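Local coordinates for glycosyl transferase family 8 (Streptococcus pneumoniae, PDB 5GVV), which transfers galactose from UDP-galactose to the terminal glucose of the already glycosylated serine-rich repeat protein PsrP, as the third step of its O-glycosylation, at residues A[33-38]-A[96-101]; A[369-374]-A[383-388]; A[233-238]-A[245-250]; A[295-300]-A[320-325]. All coordinates share one frame; numbering follows the deposited sequence.

Contact 1 of 4, residues A[33-38]-A[96-101]; sequences HLKIYL and FVTEDK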
# COMPACT_ATOMS: atom_id res chain seq x y z
N HIS A 33 15.37 -2.28 19.33
CA HIS A 33 14.82 -1.81 20.61
C HIS A 33 14.06 -0.50 20.49
O HIS A 33 14.36 0.47 21.19
CB HIS A 33 15.93 -1.69 21.65
CG HIS A 33 16.64 -2.97 21.94
ND1 HIS A 33 17.62 -3.48 21.13
CD2 HIS A 33 16.49 -3.86 22.96
CE1 HIS A 33 18.06 -4.62 21.63
NE2 HIS A 33 17.39 -4.88 22.73
N LEU A 34 13.07 -0.47 19.60
CA LEU A 34 12.32 0.75 19.37
C LEU A 34 10.88 0.64 19.88
O LEU A 34 10.16 -0.29 19.53
CB LEU A 34 12.32 1.09 17.88
CG LEU A 34 13.68 1.09 17.19
CD1 LEU A 34 13.49 1.20 15.69
CD2 LEU A 34 14.54 2.23 17.68
N LYS A 35 10.48 1.60 20.71
CA LYS A 35 9.08 1.71 21.08
C LYS A 35 8.46 2.73 20.15
O LYS A 35 8.66 3.94 20.30
CB LYS A 35 8.93 2.14 22.54
CG LYS A 35 7.49 2.18 23.02
CD LYS A 35 7.44 2.48 24.51
CE LYS A 35 6.01 2.54 25.03
NZ LYS A 35 6.02 2.97 26.46
N ILE A 36 7.73 2.24 19.15
CA ILE A 36 7.16 3.09 18.12
C ILE A 36 5.69 3.41 18.37
O ILE A 36 4.86 2.50 18.47
CB ILE A 36 7.31 2.45 16.72
CG1 ILE A 36 8.80 2.32 16.35
CG2 ILE A 36 6.58 3.26 15.67
CD1 ILE A 36 9.05 1.59 15.05
N TYR A 37 5.37 4.70 18.46
CA TYR A 37 3.99 5.14 18.51
C TYR A 37 3.56 5.52 17.09
O TYR A 37 4.34 6.11 16.34
CB TYR A 37 3.84 6.36 19.41
CG TYR A 37 4.16 6.14 20.88
CD1 TYR A 37 3.15 6.01 21.82
CD2 TYR A 37 5.48 6.09 21.32
CE1 TYR A 37 3.43 5.82 23.16
CE2 TYR A 37 5.77 5.90 22.67
CZ TYR A 37 4.74 5.77 23.58
OH TYR A 37 5.01 5.58 24.93
N LEU A 38 2.33 5.17 16.71
CA LEU A 38 1.81 5.59 15.41
C LEU A 38 0.46 6.26 15.57
O LEU A 38 -0.55 5.60 15.84
CB LEU A 38 1.71 4.42 14.43
CG LEU A 38 1.07 4.71 13.07
CD1 LEU A 38 1.77 5.87 12.39
CD2 LEU A 38 1.13 3.46 12.19
N PHE A 96 -0.14 10.87 24.14
CA PHE A 96 0.02 9.43 23.98
C PHE A 96 1.35 8.90 24.52
O PHE A 96 1.40 7.83 25.12
CB PHE A 96 -0.09 9.03 22.51
CG PHE A 96 -1.45 9.30 21.91
CD1 PHE A 96 -1.68 10.46 21.17
CD2 PHE A 96 -2.49 8.39 22.07
CE1 PHE A 96 -2.92 10.71 20.61
CE2 PHE A 96 -3.73 8.63 21.51
CZ PHE A 96 -3.95 9.79 20.78
N VAL A 97 2.43 9.65 24.29
CA VAL A 97 3.77 9.19 24.64
C VAL A 97 4.05 9.35 26.13
O VAL A 97 3.83 10.42 26.69
CB VAL A 97 4.84 9.93 23.81
CG1 VAL A 97 6.23 9.37 24.09
CG2 VAL A 97 4.52 9.83 22.32
N THR A 98 4.55 8.29 26.77
CA THR A 98 4.77 8.29 28.22
C THR A 98 6.23 8.59 28.56
O THR A 98 6.56 8.88 29.71
CB THR A 98 4.39 6.94 28.85
OG1 THR A 98 5.26 5.91 28.37
CG2 THR A 98 2.96 6.58 28.49
N GLU A 99 7.10 8.52 27.55
CA GLU A 99 8.52 8.79 27.77
C GLU A 99 8.80 10.29 27.84
O GLU A 99 8.08 11.10 27.24
CB GLU A 99 9.37 8.13 26.69
CG GLU A 99 9.46 6.60 26.79
CD GLU A 99 8.19 5.90 26.32
OE1 GLU A 99 7.35 6.53 25.65
OE2 GLU A 99 8.05 4.69 26.62
N ASP A 100 9.83 10.67 28.58
CA ASP A 100 10.17 12.08 28.72
C ASP A 100 10.79 12.65 27.44
O ASP A 100 10.71 13.85 27.17
CB ASP A 100 11.09 12.30 29.93
CG ASP A 100 10.45 11.88 31.24
OD1 ASP A 100 9.20 11.90 31.34
OD2 ASP A 100 11.20 11.51 32.18
N LYS A 101 11.41 11.77 26.65
CA LYS A 101 11.97 12.17 25.35
C LYS A 101 11.53 11.22 24.24
O LYS A 101 11.45 10.01 24.44
CB LYS A 101 13.50 12.27 25.41
CG LYS A 101 14.15 12.65 24.08
CD LYS A 101 15.60 13.07 24.24
CE LYS A 101 16.46 11.97 24.83
NZ LYS A 101 17.92 12.28 24.70
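Lys35 reaches Glu99 with its side chain drawn out to full length: CG is anti to the backbone N (chi1 -176°), and the later torsions stay extended. This carries NZ to Glu99 OE2 at 2.7 Å in a salt bridge. Both oxygens of the carboxylate are used through their syn lone pairs, OE2 for the lysine and OE1 for the phenol of Tyr37. Ile36 turns to the other side of the strand, onto Phe10 and helix 17-30. Tyr37 then lays its ring against Val97, whose CG2 sits over the centre of one face, 3.9 Å from the ring centroid; Val97 CG1 touches Tyr37 CE2 at 3.8 Å. At the tip, Tyr37 OH donates to Glu99 OE1 (2.6 Å), with ring and carboxylate planes 67° apart. The same hydroxyl takes two weak bonds, a nearly straight one from Thr98 N (3.3 Å) and another from Lys35 NZ (3.2 Å). One short bond and two weak ones thus converge on this oxygen, and the nearby ammonium probably favours the ionised carboxylate. Ile63 and Val9, on the flanking strands, also pack on Tyr37. Here the loop leading into strand 101-105 lies against the mixed beta sheet, part of the Rossmann-like core of a GT-A glycosyltransferase.

Contact 2 of 4, residues A[369-374]-A[383-388]; sequences MIAFDN and ISYEGI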
# COMPACT_ATOMS: atom_id res chain seq x y z
N MSE A 369 -24.69 -16.94 28.64
CA MSE A 369 -24.84 -15.49 28.57
C MSE A 369 -24.77 -14.90 29.97
O MSE A 369 -25.38 -15.41 30.91
CB MSE A 369 -26.17 -15.13 27.89
CG MSE A 369 -26.49 -13.65 27.87
SE MSE A 369 -28.10 -13.31 26.83
CE MSE A 369 -29.34 -14.48 27.78
N ILE A 370 -24.00 -13.82 30.13
CA ILE A 370 -23.89 -13.16 31.42
C ILE A 370 -24.15 -11.67 31.26
O ILE A 370 -24.14 -11.15 30.13
CB ILE A 370 -22.52 -13.41 32.08
CG1 ILE A 370 -21.40 -12.81 31.24
CG2 ILE A 370 -22.30 -14.91 32.29
CD1 ILE A 370 -20.02 -12.97 31.86
N ALA A 371 -24.38 -10.97 32.36
CA ALA A 371 -24.74 -9.55 32.28
C ALA A 371 -24.28 -8.78 33.51
O ALA A 371 -23.85 -9.37 34.50
CB ALA A 371 -26.24 -9.40 32.08
N PHE A 372 -24.36 -7.45 33.43
CA PHE A 372 -24.17 -6.61 34.60
C PHE A 372 -25.52 -6.35 35.25
O PHE A 372 -26.55 -6.50 34.59
CB PHE A 372 -23.52 -5.28 34.24
CG PHE A 372 -22.02 -5.35 34.08
CD1 PHE A 372 -21.21 -5.63 35.17
CD2 PHE A 372 -21.43 -5.12 32.85
CE1 PHE A 372 -19.83 -5.69 35.03
CE2 PHE A 372 -20.05 -5.17 32.70
CZ PHE A 372 -19.25 -5.46 33.80
N ASP A 373 -25.51 -5.96 36.52
CA ASP A 373 -26.74 -5.66 37.26
C ASP A 373 -27.61 -4.65 36.53
O ASP A 373 -28.85 -4.72 36.58
CB ASP A 373 -26.40 -5.14 38.67
CG ASP A 373 -25.33 -4.07 38.66
OD1 ASP A 373 -25.02 -3.54 37.57
OD2 ASP A 373 -24.79 -3.74 39.74
N ASN A 374 -26.97 -3.70 35.85
CA ASN A 374 -27.68 -2.63 35.16
C ASN A 374 -27.82 -2.83 33.64
O ASN A 374 -28.22 -1.90 32.94
CB ASN A 374 -26.99 -1.29 35.44
CG ASN A 374 -25.57 -1.24 34.90
OD1 ASN A 374 -24.99 -2.28 34.57
ND2 ASN A 374 -24.99 -0.04 34.83
N ILE A 383 -32.35 -15.91 36.45
CA ILE A 383 -31.76 -17.22 36.21
C ILE A 383 -31.72 -17.61 34.73
O ILE A 383 -31.25 -18.69 34.37
CB ILE A 383 -32.45 -18.32 37.05
CG1 ILE A 383 -33.96 -18.33 36.80
CG2 ILE A 383 -32.17 -18.10 38.54
CD1 ILE A 383 -34.73 -19.27 37.72
N SER A 384 -32.19 -16.71 33.86
CA SER A 384 -32.03 -16.90 32.42
C SER A 384 -30.60 -16.58 32.00
O SER A 384 -30.16 -16.96 30.91
CB SER A 384 -33.03 -16.05 31.64
OG SER A 384 -34.36 -16.37 31.99
N TYR A 385 -29.89 -15.87 32.87
CA TYR A 385 -28.46 -15.61 32.70
C TYR A 385 -27.65 -16.64 33.50
O TYR A 385 -28.11 -17.11 34.55
CB TYR A 385 -28.10 -14.20 33.19
CG TYR A 385 -28.69 -13.09 32.35
CD1 TYR A 385 -29.88 -12.47 32.71
CD2 TYR A 385 -28.05 -12.67 31.19
CE1 TYR A 385 -30.42 -11.46 31.93
CE2 TYR A 385 -28.58 -11.66 30.41
CZ TYR A 385 -29.75 -11.06 30.78
OH TYR A 385 -30.28 -10.05 30.00
N GLU A 386 -26.46 -16.98 33.02
CA GLU A 386 -25.55 -17.82 33.79
C GLU A 386 -24.98 -17.05 34.98
O GLU A 386 -24.52 -17.65 35.95
CB GLU A 386 -24.41 -18.34 32.91
CG GLU A 386 -24.57 -19.76 32.39
CD GLU A 386 -25.43 -19.84 31.15
OE1 GLU A 386 -25.50 -20.94 30.55
OE2 GLU A 386 -26.03 -18.82 30.76
N GLY A 387 -25.02 -15.73 34.89
CA GLY A 387 -24.51 -14.88 35.95
C GLY A 387 -24.80 -13.41 35.72
O GLY A 387 -24.76 -12.94 34.58
N ILE A 388 -25.10 -12.69 36.80
CA ILE A 388 -25.32 -11.24 36.75
C ILE A 388 -24.38 -10.57 37.75
O ILE A 388 -24.47 -10.83 38.96
CB ILE A 388 -26.78 -10.90 37.11
CG1 ILE A 388 -27.74 -11.51 36.09
CG2 ILE A 388 -26.96 -9.39 37.18
CD1 ILE A 388 -29.21 -11.35 36.47
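The ring of Tyr385 is met in two ways by the strand beside it. Ala371 CB stands over one face, 4.0 Å from the ring centroid, a CH-pi contact. Met369, present as selenomethionine, comes in obliquely: its CG touches Tyr385 CD2 at 3.8 Å, and its SE lies 5.0 Å from the ring centroid in a slanted Met-aromatic contact. The backbone O of Met369 lies at the ring edge, in its plane. Beyond the ring, Tyr385 OH is held by Asp348 and by the backbone N of Ser377, which fixes the phenol at its far end. Glu386 grips Met369 twice. Its N donates to Met369 O (2.8 Å), while its side chain, bent at chi2 (83°), brings OE2 back to accept from Met369 N at 3.1 Å, the donor standing well above the carboxylate plane. Next along, Ala371 N donates to Gly387 O (3.0 Å), and Ile388 CG2 rests on Asp373 CA at 3.7 Å. Ile370 points to the face of the sheet away from Ala371 and Ile388, toward helix 395-402. Ala371 and Ile388 form a parallel bridge that adds the edge strand 387-389 to a six-stranded parallel sheet with the 3-2-1-4-5-6 strand order of a Rossmann fold.

Contact 3 of 4, residues A[233-238]-A[245-250]; sequences KPWNQF and EVWWEY. With UDP (uridine-5'-diphosphate), chain D.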
# COMPACT_ATOMS: atom_id res chain seq x y z
N LYS A 233 7.49 13.43 -4.84
CA LYS A 233 7.78 12.23 -4.05
C LYS A 233 8.36 11.12 -4.92
O LYS A 233 7.91 10.92 -6.06
CB LYS A 233 6.52 11.74 -3.34
CG LYS A 233 5.76 12.81 -2.54
CD LYS A 233 6.63 13.43 -1.44
CE LYS A 233 5.77 13.92 -0.28
NZ LYS A 233 6.47 14.95 0.55
N PRO A 234 9.35 10.37 -4.39
CA PRO A 234 10.03 9.36 -5.21
C PRO A 234 9.13 8.16 -5.51
O PRO A 234 9.45 7.37 -6.40
CB PRO A 234 11.20 8.93 -4.32
CG PRO A 234 10.73 9.19 -2.92
CD PRO A 234 9.91 10.46 -3.03
N TRP A 235 8.03 8.03 -4.78
CA TRP A 235 7.11 6.93 -5.02
C TRP A 235 6.09 7.21 -6.12
O TRP A 235 5.33 6.32 -6.51
CB TRP A 235 6.40 6.52 -3.73
CG TRP A 235 5.56 7.59 -3.08
CD1 TRP A 235 4.29 7.95 -3.41
CD2 TRP A 235 5.94 8.40 -1.95
NE1 TRP A 235 3.85 8.95 -2.57
CE2 TRP A 235 4.84 9.24 -1.66
CE3 TRP A 235 7.08 8.50 -1.16
CZ2 TRP A 235 4.86 10.17 -0.62
CZ3 TRP A 235 7.11 9.43 -0.12
CH2 TRP A 235 6.00 10.25 0.14
N ASN A 236 6.07 8.44 -6.62
CA ASN A 236 5.20 8.77 -7.74
C ASN A 236 5.69 8.05 -8.98
O ASN A 236 6.83 7.59 -9.01
CB ASN A 236 5.16 10.29 -7.96
CG ASN A 236 4.37 11.01 -6.88
OD1 ASN A 236 3.58 10.41 -6.15
ND2 ASN A 236 4.57 12.32 -6.78
N GLN A 237 4.84 7.94 -10.00
CA GLN A 237 5.25 7.30 -11.25
C GLN A 237 6.46 8.03 -11.82
O GLN A 237 7.41 7.41 -12.31
CB GLN A 237 4.10 7.28 -12.27
CG GLN A 237 4.50 6.69 -13.62
CD GLN A 237 3.34 6.59 -14.59
OE1 GLN A 237 2.41 7.40 -14.57
NE2 GLN A 237 3.38 5.58 -15.46
N PHE A 238 6.42 9.36 -11.74
CA PHE A 238 7.56 10.17 -12.16
C PHE A 238 8.00 11.10 -11.03
O PHE A 238 7.17 11.58 -10.26
CB PHE A 238 7.21 11.00 -13.40
CG PHE A 238 6.53 10.23 -14.49
CD1 PHE A 238 7.24 9.31 -15.26
CD2 PHE A 238 5.19 10.43 -14.77
CE1 PHE A 238 6.61 8.61 -16.28
CE2 PHE A 238 4.55 9.73 -15.79
CZ PHE A 238 5.27 8.81 -16.54
N GLU A 245 15.89 5.96 -6.02
CA GLU A 245 16.17 4.53 -5.88
C GLU A 245 16.27 4.06 -4.42
O GLU A 245 16.00 2.89 -4.12
CB GLU A 245 17.45 4.16 -6.62
CG GLU A 245 18.71 4.86 -6.11
CD GLU A 245 18.88 6.27 -6.67
OE1 GLU A 245 18.01 6.74 -7.45
OE2 GLU A 245 19.90 6.90 -6.33
N VAL A 246 16.66 4.96 -3.53
CA VAL A 246 16.80 4.61 -2.12
C VAL A 246 15.44 4.30 -1.48
O VAL A 246 15.32 3.35 -0.70
CB VAL A 246 17.51 5.71 -1.32
CG1 VAL A 246 17.64 5.30 0.15
CG2 VAL A 246 18.88 6.01 -1.92
N TRP A 247 14.43 5.09 -1.83
CA TRP A 247 13.10 4.88 -1.26
C TRP A 247 12.55 3.53 -1.68
O TRP A 247 11.99 2.80 -0.87
CB TRP A 247 12.11 5.98 -1.67
CG TRP A 247 10.78 5.86 -0.94
CD1 TRP A 247 10.43 6.45 0.25
CD2 TRP A 247 9.64 5.09 -1.35
NE1 TRP A 247 9.15 6.10 0.60
CE2 TRP A 247 8.63 5.27 -0.37
CE3 TRP A 247 9.36 4.28 -2.46
CZ2 TRP A 247 7.38 4.65 -0.46
CZ3 TRP A 247 8.11 3.67 -2.55
CH2 TRP A 247 7.13 3.86 -1.55
N TRP A 248 12.71 3.21 -2.96
CA TRP A 248 12.19 1.95 -3.48
C TRP A 248 12.90 0.74 -2.88
O TRP A 248 12.28 -0.29 -2.64
CB TRP A 248 12.26 1.95 -5.01
CG TRP A 248 11.15 2.78 -5.57
CD1 TRP A 248 11.23 4.06 -6.03
CD2 TRP A 248 9.78 2.40 -5.68
NE1 TRP A 248 10.00 4.50 -6.43
CE2 TRP A 248 9.08 3.50 -6.23
CE3 TRP A 248 9.06 1.24 -5.37
CZ2 TRP A 248 7.71 3.47 -6.47
CZ3 TRP A 248 7.69 1.21 -5.61
CH2 TRP A 248 7.03 2.31 -6.16
N GLU A 249 14.20 0.88 -2.63
CA GLU A 249 14.99 -0.17 -2.01
C GLU A 249 14.39 -0.61 -0.67
O GLU A 249 14.36 -1.80 -0.35
CB GLU A 249 16.42 0.32 -1.80
CG GLU A 249 17.35 -0.70 -1.18
CD GLU A 249 18.78 -0.19 -1.10
OE1 GLU A 249 19.71 -1.03 -1.12
OE2 GLU A 249 18.97 1.05 -1.04
N TYR A 250 13.90 0.35 0.11
CA TYR A 250 13.27 -0.00 1.38
C TYR A 250 11.80 -0.39 1.24
O TYR A 250 11.31 -1.25 1.97
CB TYR A 250 13.46 1.12 2.40
CG TYR A 250 14.88 1.21 2.90
CD1 TYR A 250 15.32 0.38 3.93
CD2 TYR A 250 15.78 2.10 2.34
CE1 TYR A 250 16.63 0.45 4.38
CE2 TYR A 250 17.08 2.18 2.79
CZ TYR A 250 17.49 1.35 3.82
OH TYR A 250 18.80 1.43 4.27
N1 UDP D . 0.58 12.76 5.80
C2 UDP D . -0.31 11.71 5.76
N3 UDP D . -1.10 11.49 4.64
C4 UDP D . -0.99 12.34 3.55
C5 UDP D . -0.09 13.40 3.60
C6 UDP D . 0.61 13.67 4.77
O2 UDP D . -0.40 10.96 6.73
O4 UDP D . -1.69 12.14 2.55
C1' UDP D . 1.41 12.96 7.01
C2' UDP D . 2.72 12.21 6.86
O2' UDP D . 3.15 11.72 8.11
C3' UDP D . 3.68 13.27 6.39
C4' UDP D . 3.14 14.52 7.08
O4' UDP D . 1.74 14.33 7.17
O3' UDP D . 5.01 12.96 6.78
C5' UDP D . 3.48 15.80 6.33
O5' UDP D . 3.43 15.54 4.95
PA UDP D . 4.74 15.81 4.06
O1A UDP D . 5.80 14.95 4.62
O2A UDP D . 4.47 15.52 2.63
O3A UDP D . 5.08 17.38 4.27
PB UDP D . 6.55 18.00 4.00
O1B UDP D . 6.64 19.36 4.58
O2B UDP D . 6.75 18.11 2.53
O3B UDP D . 7.59 17.12 4.59
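Trp235 packs on Trp247 from a type I beta turn, Lys233 to Asn236, that begins at the last residue of the UDP-binding segment 227-233 of this GT-A fold and precedes helix 244-251. Its CB lies over the six-membered ring of Trp247, 3.6 Å from the centroid and 19° off the normal. CG is placed between the backbone N and the carbonyl carbon (chi1 60°), which sends the indole out along the five-membered ring of Trp247; the planes stand 43° apart, an oblique pair. Further out, Trp235 CE3 comes within 3.6 Å of Trp247 NE1, and Trp235 CZ3 approaches the same nitrogen at 4.0 Å. One face of the Trp235 indole is covered by Lys233 CB, and the side chain also touches the metal ligand Asp108 and Gln19 of helix 17-30. Beside it, Pro234 CG presses on Trp247 CB (3.7 Å), while Trp248 NE1 donates to Pro234 O at 2.9 Å from above the carbonyl plane. Trp235 O bonds to Tyr14 OH of the second subunit, so the turn also belongs to the dimer interface. Lys233 NZ, held as well by Tyr228 O, Ser230 O and Asp108 OD2, donates to O2A on the alpha phosphate of UDP at 2.9 Å.

Contact 4 of 4, residues A[295-300]-A[320-325]; sequences LAEQLP and TRFPNV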
# COMPACT_ATOMS: atom_id res chain seq x y z
N LEU A 295 -12.92 -4.13 30.31
CA LEU A 295 -12.87 -5.57 30.03
C LEU A 295 -11.80 -5.88 28.99
O LEU A 295 -11.03 -6.83 29.15
CB LEU A 295 -14.23 -6.08 29.55
CG LEU A 295 -15.41 -5.90 30.50
CD1 LEU A 295 -16.69 -6.49 29.91
CD2 LEU A 295 -15.13 -6.51 31.87
N ALA A 296 -11.75 -5.08 27.93
CA ALA A 296 -10.74 -5.25 26.89
C ALA A 296 -9.34 -5.15 27.48
O ALA A 296 -8.47 -5.97 27.16
CB ALA A 296 -10.93 -4.22 25.80
N GLU A 297 -9.12 -4.13 28.31
CA GLU A 297 -7.82 -3.91 28.94
C GLU A 297 -7.41 -5.10 29.81
O GLU A 297 -6.26 -5.53 29.78
CB GLU A 297 -7.85 -2.63 29.80
CG GLU A 297 -7.90 -1.33 29.02
CD GLU A 297 -8.21 -0.12 29.88
OE1 GLU A 297 -7.80 1.00 29.50
OE2 GLU A 297 -8.88 -0.28 30.92
N GLN A 298 -8.37 -5.62 30.56
CA GLN A 298 -8.10 -6.69 31.53
C GLN A 298 -8.01 -8.09 30.91
O GLN A 298 -7.41 -8.99 31.50
CB GLN A 298 -9.20 -6.71 32.60
CG GLN A 298 -9.22 -5.46 33.48
CD GLN A 298 -7.96 -5.34 34.31
OE1 GLN A 298 -7.61 -6.25 35.05
NE2 GLN A 298 -7.27 -4.21 34.19
N LEU A 299 -8.61 -8.26 29.73
CA LEU A 299 -8.69 -9.59 29.12
C LEU A 299 -8.12 -9.63 27.70
O LEU A 299 -8.86 -9.85 26.74
CB LEU A 299 -10.15 -10.08 29.12
CG LEU A 299 -10.78 -10.35 30.50
CD1 LEU A 299 -12.29 -10.07 30.50
CD2 LEU A 299 -10.51 -11.77 30.94
N PRO A 300 -6.79 -9.45 27.56
CA PRO A 300 -6.17 -9.44 26.23
C PRO A 300 -6.31 -10.78 25.52
O PRO A 300 -6.16 -10.85 24.30
CB PRO A 300 -4.69 -9.19 26.55
CG PRO A 300 -4.51 -9.68 27.96
CD PRO A 300 -5.79 -9.31 28.64
N THR A 320 -10.88 0.31 18.50
CA THR A 320 -9.89 -0.22 17.56
C THR A 320 -8.45 -0.09 18.06
O THR A 320 -7.53 -0.70 17.50
CB THR A 320 -9.99 0.45 16.18
OG1 THR A 320 -9.86 1.87 16.31
CG2 THR A 320 -11.31 0.12 15.51
N ARG A 321 -8.24 0.68 19.12
CA ARG A 321 -6.90 0.83 19.70
C ARG A 321 -6.49 -0.44 20.43
O ARG A 321 -5.30 -0.65 20.71
CB ARG A 321 -6.85 2.03 20.64
CG ARG A 321 -7.58 1.84 21.97
CD ARG A 321 -7.79 3.17 22.67
NE ARG A 321 -8.36 3.03 24.01
CZ ARG A 321 -9.65 2.87 24.27
NH1 ARG A 321 -10.53 2.81 23.27
NH2 ARG A 321 -10.08 2.75 25.52
N PHE A 322 -7.48 -1.29 20.74
CA PHE A 322 -7.23 -2.57 21.39
C PHE A 322 -7.02 -3.65 20.34
O PHE A 322 -7.73 -3.67 19.33
CB PHE A 322 -8.41 -2.99 22.27
CG PHE A 322 -8.67 -2.07 23.42
CD1 PHE A 322 -7.84 -2.07 24.53
CD2 PHE A 322 -9.77 -1.21 23.40
CE1 PHE A 322 -8.09 -1.23 25.60
CE2 PHE A 322 -10.02 -0.37 24.47
CZ PHE A 322 -9.18 -0.38 25.57
N PRO A 323 -6.05 -4.55 20.58
CA PRO A 323 -5.76 -5.63 19.63
C PRO A 323 -6.79 -6.75 19.73
O PRO A 323 -6.80 -7.62 18.86
CB PRO A 323 -4.39 -6.13 20.08
CG PRO A 323 -4.36 -5.84 21.56
CD PRO A 323 -5.13 -4.56 21.73
N ASN A 324 -7.64 -6.72 20.75
CA ASN A 324 -8.58 -7.81 20.98
C ASN A 324 -10.07 -7.44 20.88
O ASN A 324 -10.93 -8.19 21.34
CB ASN A 324 -8.29 -8.48 22.33
CG ASN A 324 -8.43 -7.53 23.50
OD1 ASN A 324 -8.08 -6.35 23.41
ND2 ASN A 324 -8.94 -8.03 24.62
N VAL A 325 -10.38 -6.28 20.29
CA VAL A 325 -11.78 -5.91 20.08
C VAL A 325 -12.04 -5.74 18.60
O VAL A 325 -11.34 -4.99 17.91
CB VAL A 325 -12.15 -4.60 20.80
CG1 VAL A 325 -13.62 -4.27 20.57
CG2 VAL A 325 -11.84 -4.68 22.29
O HOH W 1 -6.38 -5.69 25.51
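Phe322 has its CG anti to the carbonyl carbon (chi1 -63°), and this swings the ring out to Ala296, whereas Asn324 CG sits between the backbone N and the carbonyl carbon (chi1 61°) and brings the amide to the C-terminal end of helix 292-298, beside Ala296 O and Leu299 O. Ala296 CB stands almost exactly over the centre of the phenyl ring, 3.8 Å from the centroid and only 7° off the normal, and it touches Val325 CG2 at 3.7 Å. Glu297 CG meets Phe322 CE1 obliquely at 3.4 Å. Arg321 CG lies over the opposite face of the ring, offset toward its rim, while its guanidinium makes a salt bridge with Asp293. The helix belongs to a beta-alpha-beta crossover between the parallel strands 278-283 and 302-307, and the loop that packs on it leads into the edge strand 325-328 of the same Rossmann-like sheet. Phe322 O and Val325 O both accept from Gln45, which ties this loop to the GT-A domain. Leu299 is the first residue to leave helical geometry, and near this helix end Ala296 O is also met by Asn324 and a water. Asn324 ND2 makes a weak bond to Ala296 O (3.3 Å), lies 2.8 Å from Leu299 O, and also donates to Val302 O. The other half of the amide works through the water molecule, which donates to Ala296 O at 2.7 Å and to Asn324 OD1 at 2.8 Å.

From the N terminus the four contacts come in series; none nests in or crosses another. Contact 1 closes a loop of 57 residues, holding helix 45-57 and strand 61-66, within the GT-A domain. Contact 3 follows with a short return of six residues, joining the UDP site to helix 244-251. The chain then enters the parallel six-stranded domain. Contact 4 spans 19 residues, including strand 302-307, on the side near the GT-A domain; its nearest atoms are about 7 Å from contact 1. Contact 2 closes eight residues without helix or strand at the sheet's far edge, its centre about 57 Å from that of contact 3, on opposite sides of the chain's centre.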